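Local coordinates for putative uncharacterized protein (Mycobacterium tuberculosis, PDB 2ZQ5), which probably transfers sulfuryl groups from the donor PAPS to an acceptor that is not established, as a mycobacterial member of the sulfotransferase family, at residues Gln118-Glu126 against Ala168-Arg179; Asp9-His17 against Arg37-Gln48. All coordinates share one frame; numbering follows the deposited sequence.

Contact 1 of 2, residues Gln118-Glu126 against Ala168-Arg179; sequences QGLHMWLAE and AYELEECWQLLR
Bends at chi2 in both E126 (-79°) and Q176 (-87°) fold the two side chains over so that carboxylate and amide meet, their planes nearly perpendicular. Q176 NE2 donates to E126 OE2 at 3.0 Å, reaching the oxygen from above the carboxylate plane, and the same nitrogen donates to E172 OE1, likewise from above. L120, with CG anti to its backbone N (chi1 -176°), points CD2 at L177 CG, tip to tip at 3.9 Å. Beside M122, E172 runs alongside in the same direction, CG to CG at 3.6 Å.

The backbones join at a single bridge, H121 with L171. E172 N gives a nearly straight bond to L120 O (2.8 Å), M122 N one to E170 O (2.8 Å), and W123 N uses a lone pair of A168 O. This ties the turn after strand 117-119, an outer strand of the parallel sheet, and the start of helix 122-126 to the 168-172 backbone.

R179 and E126 form only a long salt bridge, but two waters link them. One amide nitrogen thus serves two acidic side chains, which probably eases the repulsion between E126 and E172, while water carries much of the link to R179.

Contact 2 of 2, residues Asp9-His17 against Arg37-Gln48; sequences DVATVDELH and REALGVLLDAYQ
V13 enters helix 37-48 as a knob, its side chain seated among R37, L40, G41 and L44. From CB the two methyls part: chi1 of 177° turns CG1 toward the R37 end and leaves CG2 facing L44. CG1 lies 3.9 Å from R37 NH1, at the edge of the guanidinium, and 4.0 Å from L40 CD2, the valine and leucine sliding past each other in opposite directions. CG2 comes within 3.6 Å of L44 CD1, with G41 CA also nearby, 4.4 Å from CG2.

One turn further on, L16 CD1 touches both L40 CD1 and L44 CD1 at 4.0 Å, and on the preceding loop V10 sets CG2 against Y47 CB. L44 CD2 also packs 3.5 Å from A11 O. L65 and L69 of helix 55-81 extend this apolar layer, touching L44 and L16 respectively.

At the R37 end the guanidinium lies flat on the H17 imidazole, centres 4.4 Å apart and planes 13° from parallel. H17 ND1 donates to V13 O, almost in the ring plane, and NE2 is hydrogen-bonded to Y36 OH. At the start of helix 13-24, T12 N donates to E15 OE1; the return bond of the capping box, E15 N to T12 OG1, is less certain. The first turn of this helix crosses helix 37-48 at 114°.

The join is therefore mainly apolar, a valine knob and leucine packing between N-terminal helices, with a guanidinium-imidazole stack at the R37 end. There the two bonded nitrogens fix the imidazole's rotation, which probably keeps it level with the guanidinium.

The contacts follow one another along the chain: contact 2 closes before contact 1 opens. Their centres are 24 Å apart and their nearest atoms about 7 Å apart, so they do not touch. The centre of contact 1 is about 8 Å from that of the chain, in the sulfotransferase-family part of the sequence; the centre of contact 2 is about 20 Å from it, among the N-terminal helices. Contact 1 reaches strand 227-231 through the E173-K231 salt bridge, and E170 makes a long, weak ion pair with R109 of helix 104-111. That helix follows strand 94-97, where the loop that probably holds the donor's phosphate is expected. Contact 2 leans on helix 55-81, with no known link to the site.

Contact 1 of 2, residues Gln118-Glu126 against Ala168-Arg179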
loop_
_atom_site.group_PDB
_atom_site.type_symbol
_atom_site.label_atom_id
_atom_site.label_comp_id
_atom_site.label_asym_id
_atom_site.label_seq_id
_atom_site.Cartn_x
_atom_site.Cartn_y
_atom_site.Cartn_z
ATOM N N GLN A 118 -1.200 5.323 16.011
ATOM C CA GLN A 118 -2.378 5.383 15.162
ATOM C C GLN A 118 -2.020 4.814 13.797
ATOM O O GLN A 118 -0.898 4.992 13.316
ATOM C CB GLN A 118 -2.880 6.829 15.024
ATOM C CG GLN A 118 -1.915 7.784 14.333
ATOM C CD GLN A 118 -2.486 9.184 14.186
ATOM O OE1 GLN A 118 -3.562 9.370 13.619
ATOM N NE2 GLN A 118 -1.760 10.176 14.687
ATOM N N GLY A 119 -2.972 4.111 13.191
ATOM C CA GLY A 119 -2.759 3.517 11.885
ATOM C C GLY A 119 -3.801 3.979 10.886
ATOM O O GLY A 119 -4.781 4.632 11.251
ATOM N N LEU A 120 -3.594 3.630 9.620
ATOM C CA LEU A 120 -4.499 4.021 8.546
ATOM C C LEU A 120 -5.702 3.092 8.439
ATOM O O LEU A 120 -5.699 2.136 7.667
ATOM C CB LEU A 120 -3.741 4.037 7.218
ATOM C CG LEU A 120 -4.515 4.525 5.992
ATOM C CD1 LEU A 120 -4.902 5.988 6.162
ATOM C CD2 LEU A 120 -3.645 4.349 4.763
ATOM N N HIS A 121 -6.742 3.379 9.210
ATOM C CA HIS A 121 -7.935 2.545 9.179
ATOM C C HIS A 121 -8.513 2.507 7.775
ATOM O O HIS A 121 -8.614 3.528 7.096
ATOM C CB HIS A 121 -8.959 3.075 10.180
ATOM C CG HIS A 121 -8.424 3.163 11.572
ATOM N ND1 HIS A 121 -8.250 2.057 12.377
ATOM C CD2 HIS A 121 -7.931 4.214 12.267
ATOM C CE1 HIS A 121 -7.670 2.424 13.505
ATOM N NE2 HIS A 121 -7.464 3.728 13.463
ATOM N N MET A 122 -8.889 1.307 7.353
ATOM C CA MET A 122 -9.435 1.073 6.030
ATOM C C MET A 122 -10.482 2.093 5.581
ATOM O O MET A 122 -10.351 2.692 4.512
ATOM C CB MET A 122 -10.019 -0.346 5.980
ATOM C CG MET A 122 -10.295 -0.902 4.591
ATOM S SD MET A 122 -11.542 -0.015 3.653
ATOM C CE MET A 122 -12.940 -0.232 4.642
ATOM N N TRP A 123 -11.516 2.312 6.387
ATOM C CA TRP A 123 -12.561 3.233 5.970
ATOM C C TRP A 123 -12.102 4.670 5.786
ATOM O O TRP A 123 -12.691 5.417 5.006
ATOM C CB TRP A 123 -13.768 3.170 6.924
ATOM C CG TRP A 123 -13.619 3.818 8.278
ATOM C CD1 TRP A 123 -12.871 3.374 9.334
ATOM C CD2 TRP A 123 -14.305 4.988 8.738
ATOM N NE1 TRP A 123 -13.058 4.191 10.425
ATOM C CE2 TRP A 123 -13.933 5.191 10.086
ATOM C CE3 TRP A 123 -15.203 5.884 8.141
ATOM C CZ2 TRP A 123 -14.431 6.255 10.850
ATOM C CZ3 TRP A 123 -15.698 6.942 8.899
ATOM C CH2 TRP A 123 -15.310 7.116 10.240
ATOM N N LEU A 124 -11.042 5.053 6.487
ATOM C CA LEU A 124 -10.524 6.408 6.371
ATOM C C LEU A 124 -9.645 6.523 5.129
ATOM O O LEU A 124 -9.518 7.600 4.549
ATOM C CB LEU A 124 -9.746 6.776 7.633
ATOM C CG LEU A 124 -10.618 6.753 8.894
ATOM C CD1 LEU A 124 -9.741 6.919 10.124
ATOM C CD2 LEU A 124 -11.677 7.851 8.824
ATOM N N ALA A 125 -9.040 5.412 4.721
ATOM C CA ALA A 125 -8.208 5.406 3.523
ATOM C C ALA A 125 -9.149 5.449 2.319
ATOM O O ALA A 125 -8.830 6.035 1.285
ATOM C CB ALA A 125 -7.353 4.147 3.481
ATOM N N GLU A 126 -10.314 4.823 2.462
ATOM C CA GLU A 126 -11.306 4.809 1.391
ATOM C C GLU A 126 -12.033 6.149 1.347
ATOM O O GLU A 126 -12.457 6.600 0.283
ATOM C CB GLU A 126 -12.330 3.693 1.617
ATOM C CG GLU A 126 -11.803 2.273 1.451
ATOM C CD GLU A 126 -11.692 1.843 -0.002
ATOM O OE1 GLU A 126 -12.273 2.523 -0.873
ATOM O OE2 GLU A 126 -11.035 0.813 -0.272
ATOM N N ALA A 168 -13.623 -2.710 7.582
ATOM C CA ALA A 168 -13.557 -1.254 7.676
ATOM C C ALA A 168 -12.655 -0.725 8.787
ATOM O O ALA A 168 -12.083 0.357 8.663
ATOM C CB ALA A 168 -14.965 -0.684 7.840
ATOM N N TYR A 169 -12.515 -1.486 9.867
ATOM C CA TYR A 169 -11.698 -1.053 10.997
ATOM C C TYR A 169 -10.249 -1.532 10.965
ATOM O O TYR A 169 -9.440 -1.121 11.795
ATOM C CB TYR A 169 -12.358 -1.514 12.298
ATOM C CG TYR A 169 -12.547 -3.010 12.367
ATOM C CD1 TYR A 169 -11.489 -3.851 12.705
ATOM C CD2 TYR A 169 -13.777 -3.589 12.053
ATOM C CE1 TYR A 169 -11.648 -5.233 12.731
ATOM C CE2 TYR A 169 -13.947 -4.970 12.074
ATOM C CZ TYR A 169 -12.879 -5.784 12.415
ATOM O OH TYR A 169 -13.043 -7.150 12.442
ATOM N N GLU A 170 -9.921 -2.398 10.012
ATOM C CA GLU A 170 -8.562 -2.923 9.899
ATOM C C GLU A 170 -7.600 -1.894 9.319
ATOM O O GLU A 170 -8.012 -0.980 8.609
ATOM C CB GLU A 170 -8.547 -4.175 9.021
ATOM C CG GLU A 170 -9.145 -5.413 9.666
ATOM C CD GLU A 170 -9.036 -6.636 8.773
ATOM O OE1 GLU A 170 -9.757 -6.705 7.756
ATOM O OE2 GLU A 170 -8.216 -7.525 9.083
ATOM N N LEU A 171 -6.314 -2.049 9.617
ATOM C CA LEU A 171 -5.307 -1.121 9.109
ATOM C C LEU A 171 -4.946 -1.428 7.660
ATOM O O LEU A 171 -4.683 -2.577 7.299
ATOM C CB LEU A 171 -4.053 -1.161 9.987
ATOM C CG LEU A 171 -4.255 -0.823 11.470
ATOM C CD1 LEU A 171 -2.905 -0.767 12.161
ATOM C CD2 LEU A 171 -4.968 0.514 11.612
ATOM N N GLU A 172 -4.940 -0.383 6.840
ATOM C CA GLU A 172 -4.639 -0.491 5.417
ATOM C C GLU A 172 -3.228 -0.032 5.061
ATOM O O GLU A 172 -2.583 0.701 5.816
ATOM C CB GLU A 172 -5.637 0.345 4.608
ATOM C CG GLU A 172 -6.748 -0.436 3.927
ATOM C CD GLU A 172 -6.244 -1.324 2.802
ATOM O OE1 GLU A 172 -7.080 -1.760 1.986
ATOM O OE2 GLU A 172 -5.024 -1.597 2.735
ATOM N N GLU A 173 -2.776 -0.457 3.885
ATOM C CA GLU A 173 -1.459 -0.100 3.379
ATOM C C GLU A 173 -1.489 1.271 2.712
ATOM O O GLU A 173 -2.536 1.733 2.251
ATOM C CB GLU A 173 -0.980 -1.142 2.374
ATOM C CG GLU A 173 -0.783 -2.525 2.955
ATOM C CD GLU A 173 -0.243 -3.486 1.925
ATOM O OE1 GLU A 173 -0.804 -3.521 0.813
ATOM O OE2 GLU A 173 0.733 -4.203 2.226
ATOM N N CYS A 174 -0.320 1.895 2.629
ATOM C CA CYS A 174 -0.200 3.230 2.053
ATOM C C CYS A 174 -0.596 3.382 0.591
ATOM O O CYS A 174 -0.870 4.499 0.153
ATOM C CB CYS A 174 1.225 3.751 2.251
ATOM S SG CYS A 174 1.764 3.805 3.984
ATOM N N TRP A 175 -0.634 2.290 -0.171
ATOM C CA TRP A 175 -1.021 2.426 -1.573
ATOM C C TRP A 175 -2.428 3.002 -1.674
ATOM O O TRP A 175 -2.776 3.614 -2.681
ATOM C CB TRP A 175 -0.939 1.087 -2.332
ATOM C CG TRP A 175 -1.897 0.036 -1.873
ATOM C CD1 TRP A 175 -1.652 -0.960 -0.971
ATOM C CD2 TRP A 175 -3.261 -0.118 -2.282
ATOM N NE1 TRP A 175 -2.779 -1.726 -0.792
ATOM C CE2 TRP A 175 -3.781 -1.232 -1.583
ATOM C CE3 TRP A 175 -4.095 0.576 -3.169
ATOM C CZ2 TRP A 175 -5.102 -1.667 -1.746
ATOM C CZ3 TRP A 175 -5.410 0.141 -3.330
ATOM C CH2 TRP A 175 -5.896 -0.972 -2.619
ATOM N N GLN A 176 -3.231 2.820 -0.625
ATOM C CA GLN A 176 -4.589 3.352 -0.630
ATOM C C GLN A 176 -4.566 4.875 -0.672
ATOM O O GLN A 176 -5.534 5.504 -1.094
ATOM C CB GLN A 176 -5.362 2.859 0.595
ATOM C CG GLN A 176 -5.860 1.431 0.449
ATOM C CD GLN A 176 -7.215 1.344 -0.235
ATOM O OE1 GLN A 176 -7.485 2.049 -1.210
ATOM N NE2 GLN A 176 -8.073 0.469 0.272
ATOM N N LEU A 177 -3.459 5.462 -0.226
ATOM C CA LEU A 177 -3.306 6.912 -0.267
ATOM C C LEU A 177 -2.516 7.317 -1.507
ATOM O O LEU A 177 -2.904 8.245 -2.212
ATOM C CB LEU A 177 -2.582 7.433 0.979
ATOM C CG LEU A 177 -3.303 7.309 2.320
ATOM C CD1 LEU A 177 -2.390 7.809 3.420
ATOM C CD2 LEU A 177 -4.604 8.114 2.301
ATOM N N LEU A 178 -1.419 6.611 -1.774
ATOM C CA LEU A 178 -0.566 6.919 -2.920
ATOM C C LEU A 178 -1.277 6.776 -4.266
ATOM O O LEU A 178 -0.884 7.409 -5.252
ATOM C CB LEU A 178 0.691 6.042 -2.882
ATOM C CG LEU A 178 1.606 6.277 -1.674
ATOM C CD1 LEU A 178 2.592 5.134 -1.551
ATOM C CD2 LEU A 178 2.333 7.609 -1.809
ATOM N N ARG A 179 -2.323 5.955 -4.312
ATOM C CA ARG A 179 -3.069 5.778 -5.554
ATOM C C ARG A 179 -3.664 7.113 -5.998
ATOM O O ARG A 179 -3.948 7.307 -7.176
ATOM C CB ARG A 179 -4.193 4.748 -5.376
ATOM C CG ARG A 179 -5.250 5.170 -4.369
ATOM C CD ARG A 179 -6.411 4.190 -4.252
ATOM N NE ARG A 179 -7.278 4.591 -3.146
ATOM C CZ ARG A 179 -8.583 4.356 -3.070
ATOM N NH1 ARG A 179 -9.214 3.712 -4.045
ATOM N NH2 ARG A 179 -9.260 4.771 -2.007
HETATM O O HOH W 1 -7.282 7.455 -0.430
HETATM O O HOH W 2 -11.914 4.948 -1.888
HETATM O O HOH W 3 -9.362 0.645 -2.841
HETATM O O HOH W 4 -11.986 2.928 -3.828
HETATM O O HOH W 5 -10.495 -1.680 1.444
#

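Contact 2 of 2, residues Asp9-His17 against Arg37-Gln48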
loop_
_atom_site.group_PDB
_atom_site.type_symbol
_atom_site.label_atom_id
_atom_site.label_comp_id
_atom_site.label_asym_id
_atom_site.label_seq_id
_atom_site.Cartn_x
_atom_site.Cartn_y
_atom_site.Cartn_z
ATOM N N ASP A 9 -11.369 -1.967 -23.624
ATOM C CA ASP A 9 -10.682 -0.718 -23.312
ATOM C C ASP A 9 -11.023 -0.335 -21.878
ATOM O O ASP A 9 -12.113 -0.641 -21.392
ATOM C CB ASP A 9 -11.138 0.396 -24.255
ATOM C CG ASP A 9 -10.319 0.457 -25.528
ATOM O OD1 ASP A 9 -10.123 -0.593 -26.173
ATOM O OD2 ASP A 9 -9.875 1.567 -25.886
ATOM N N VAL A 10 -10.092 0.323 -21.196
ATOM C CA VAL A 10 -10.330 0.745 -19.823
ATOM C C VAL A 10 -11.128 2.047 -19.840
ATOM O O VAL A 10 -12.306 2.057 -19.487
ATOM C CB VAL A 10 -9.003 0.954 -19.058
ATOM C CG1 VAL A 10 -9.286 1.374 -17.624
ATOM C CG2 VAL A 10 -8.190 -0.337 -19.074
ATOM N N ALA A 11 -10.481 3.130 -20.266
ATOM C CA ALA A 11 -11.111 4.447 -20.349
ATOM C C ALA A 11 -10.058 5.503 -20.666
ATOM O O ALA A 11 -8.863 5.221 -20.637
ATOM C CB ALA A 11 -11.800 4.789 -19.028
ATOM N N THR A 12 -10.506 6.714 -20.982
ATOM C CA THR A 12 -9.588 7.809 -21.273
ATOM C C THR A 12 -9.420 8.617 -19.989
ATOM O O THR A 12 -10.187 8.447 -19.042
ATOM C CB THR A 12 -10.141 8.748 -22.361
ATOM O OG1 THR A 12 -11.305 9.421 -21.865
ATOM C CG2 THR A 12 -10.510 7.961 -23.606
ATOM N N VAL A 13 -8.416 9.485 -19.956
ATOM C CA VAL A 13 -8.178 10.311 -18.780
ATOM C C VAL A 13 -9.384 11.208 -18.503
ATOM O O VAL A 13 -9.813 11.338 -17.355
ATOM C CB VAL A 13 -6.919 11.185 -18.958
ATOM C CG1 VAL A 13 -6.738 12.095 -17.751
ATOM C CG2 VAL A 13 -5.695 10.294 -19.132
ATOM N N ASP A 14 -9.935 11.817 -19.551
ATOM C CA ASP A 14 -11.099 12.685 -19.385
ATOM C C ASP A 14 -12.295 11.896 -18.865
ATOM O O ASP A 14 -13.011 12.354 -17.973
ATOM C CB ASP A 14 -11.485 13.358 -20.707
ATOM C CG ASP A 14 -10.480 14.403 -21.149
ATOM O OD1 ASP A 14 -9.873 15.055 -20.276
ATOM O OD2 ASP A 14 -10.309 14.585 -22.374
ATOM N N GLU A 15 -12.514 10.710 -19.425
ATOM C CA GLU A 15 -13.632 9.872 -19.003
ATOM C C GLU A 15 -13.535 9.501 -17.529
ATOM O O GLU A 15 -14.537 9.503 -16.820
ATOM C CB GLU A 15 -13.703 8.599 -19.853
ATOM C CG GLU A 15 -14.036 8.855 -21.316
ATOM C CD GLU A 15 -14.133 7.575 -22.120
ATOM O OE1 GLU A 15 -13.429 6.602 -21.778
ATOM O OE2 GLU A 15 -14.903 7.542 -23.104
ATOM N N LEU A 16 -12.331 9.182 -17.065
ATOM C CA LEU A 16 -12.144 8.818 -15.666
ATOM C C LEU A 16 -12.451 9.990 -14.736
ATOM O O LEU A 16 -13.083 9.805 -13.699
ATOM C CB LEU A 16 -10.718 8.312 -15.435
ATOM C CG LEU A 16 -10.440 6.920 -16.014
ATOM C CD1 LEU A 16 -8.959 6.594 -15.882
ATOM C CD2 LEU A 16 -11.283 5.882 -15.291
ATOM N N HIS A 17 -12.009 11.189 -15.104
ATOM C CA HIS A 17 -12.285 12.364 -14.283
ATOM C C HIS A 17 -13.793 12.608 -14.262
ATOM O O HIS A 17 -14.373 12.879 -13.212
ATOM C CB HIS A 17 -11.567 13.605 -14.833
ATOM C CG HIS A 17 -10.113 13.676 -14.477
ATOM N ND1 HIS A 17 -9.150 12.915 -15.105
ATOM C CD2 HIS A 17 -9.460 14.413 -13.546
ATOM C CE1 HIS A 17 -7.967 13.181 -14.578
ATOM N NE2 HIS A 17 -8.127 14.087 -13.629
ATOM N N ARG A 37 -1.420 13.371 -13.425
ATOM C CA ARG A 37 -1.941 13.290 -14.783
ATOM C C ARG A 37 -1.019 12.495 -15.702
ATOM O O ARG A 37 -1.486 11.638 -16.454
ATOM C CB ARG A 37 -2.175 14.691 -15.352
ATOM C CG ARG A 37 -3.434 15.358 -14.817
ATOM C CD ARG A 37 -3.631 16.736 -15.425
ATOM N NE ARG A 37 -4.957 17.283 -15.144
ATOM C CZ ARG A 37 -6.093 16.765 -15.602
ATOM N NH1 ARG A 37 -6.073 15.684 -16.369
ATOM N NH2 ARG A 37 -7.253 17.333 -15.298
ATOM N N GLU A 38 0.280 12.772 -15.644
ATOM C CA GLU A 38 1.230 12.042 -16.482
ATOM C C GLU A 38 1.211 10.573 -16.076
ATOM O O GLU A 38 1.207 9.682 -16.926
ATOM C CB GLU A 38 2.659 12.577 -16.322
ATOM C CG GLU A 38 3.623 11.995 -17.366
ATOM C CD GLU A 38 5.095 12.231 -17.052
ATOM O OE1 GLU A 38 5.413 13.173 -16.301
ATOM O OE2 GLU A 38 5.943 11.473 -17.574
ATOM N N ALA A 39 1.205 10.328 -14.770
ATOM C CA ALA A 39 1.194 8.965 -14.255
ATOM C C ALA A 39 -0.019 8.198 -14.772
ATOM O O ALA A 39 0.108 7.065 -15.231
ATOM C CB ALA A 39 1.196 8.985 -12.727
ATOM N N LEU A 40 -1.193 8.820 -14.706
ATOM C CA LEU A 40 -2.412 8.171 -15.172
ATOM C C LEU A 40 -2.332 7.853 -16.665
ATOM O O LEU A 40 -2.735 6.774 -17.095
ATOM C CB LEU A 40 -3.626 9.063 -14.883
ATOM C CG LEU A 40 -4.997 8.504 -15.279
ATOM C CD1 LEU A 40 -5.214 7.128 -14.653
ATOM C CD2 LEU A 40 -6.076 9.478 -14.829
ATOM N N GLY A 41 -1.802 8.789 -17.446
ATOM C CA GLY A 41 -1.680 8.569 -18.877
ATOM C C GLY A 41 -0.760 7.409 -19.203
ATOM O O GLY A 41 -1.069 6.579 -20.060
ATOM N N VAL A 42 0.379 7.352 -18.524
ATOM C CA VAL A 42 1.337 6.273 -18.737
ATOM C C VAL A 42 0.727 4.937 -18.322
ATOM O O VAL A 42 0.886 3.927 -19.010
ATOM C CB VAL A 42 2.629 6.522 -17.931
ATOM C CG1 VAL A 42 3.516 5.286 -17.963
ATOM C CG2 VAL A 42 3.375 7.715 -18.509
ATOM N N LEU A 43 0.012 4.935 -17.204
ATOM C CA LEU A 43 -0.617 3.722 -16.710
ATOM C C LEU A 43 -1.699 3.226 -17.677
ATOM O O LEU A 43 -1.788 2.027 -17.952
ATOM C CB LEU A 43 -1.210 3.977 -15.320
ATOM C CG LEU A 43 -1.845 2.799 -14.574
ATOM C CD1 LEU A 43 -0.849 1.660 -14.418
ATOM C CD2 LEU A 43 -2.316 3.283 -13.212
ATOM N N LEU A 44 -2.513 4.145 -18.193
ATOM C CA LEU A 44 -3.569 3.782 -19.135
ATOM C C LEU A 44 -2.982 3.226 -20.424
ATOM O O LEU A 44 -3.494 2.251 -20.976
ATOM C CB LEU A 44 -4.453 4.992 -19.456
ATOM C CG LEU A 44 -5.470 5.370 -18.376
ATOM C CD1 LEU A 44 -6.128 6.696 -18.731
ATOM C CD2 LEU A 44 -6.507 4.265 -18.247
ATOM N N ASP A 45 -1.912 3.846 -20.912
ATOM C CA ASP A 45 -1.278 3.364 -22.135
ATOM C C ASP A 45 -0.736 1.957 -21.911
ATOM O O ASP A 45 -0.754 1.121 -22.814
ATOM C CB ASP A 45 -0.133 4.289 -22.567
ATOM C CG ASP A 45 -0.623 5.582 -23.199
ATOM O OD1 ASP A 45 -1.847 5.734 -23.404
ATOM O OD2 ASP A 45 0.229 6.447 -23.495
ATOM N N ALA A 46 -0.256 1.690 -20.700
ATOM C CA ALA A 46 0.280 0.374 -20.384
ATOM C C ALA A 46 -0.839 -0.662 -20.340
ATOM O O ALA A 46 -0.728 -1.730 -20.937
ATOM C CB ALA A 46 1.013 0.415 -19.049
ATOM N N TYR A 47 -1.924 -0.349 -19.638
ATOM C CA TYR A 47 -3.042 -1.282 -19.546
ATOM C C TYR A 47 -3.589 -1.645 -20.915
ATOM O O TYR A 47 -3.751 -2.817 -21.249
ATOM C CB TYR A 47 -4.193 -0.686 -18.728
ATOM C CG TYR A 47 -4.028 -0.758 -17.229
ATOM C CD1 TYR A 47 -3.654 -1.945 -16.603
ATOM C CD2 TYR A 47 -4.283 0.355 -16.430
ATOM C CE1 TYR A 47 -3.534 -2.024 -15.218
ATOM C CE2 TYR A 47 -4.171 0.285 -15.042
ATOM C CZ TYR A 47 -3.794 -0.905 -14.445
ATOM O OH TYR A 47 -3.654 -0.977 -13.081
ATOM N N GLN A 48 -3.863 -0.621 -21.711
ATOM C CA GLN A 48 -4.449 -0.822 -23.023
ATOM C C GLN A 48 -3.488 -1.300 -24.107
ATOM O O GLN A 48 -3.924 -1.799 -25.143
ATOM C CB GLN A 48 -5.169 0.469 -23.431
ATOM C CG GLN A 48 -6.134 0.937 -22.332
ATOM C CD GLN A 48 -6.900 2.204 -22.669
ATOM O OE1 GLN A 48 -6.314 3.226 -23.025
ATOM N NE2 GLN A 48 -8.222 2.144 -22.537
HETATM O O HOH W 6 -9.051 15.031 -17.792
#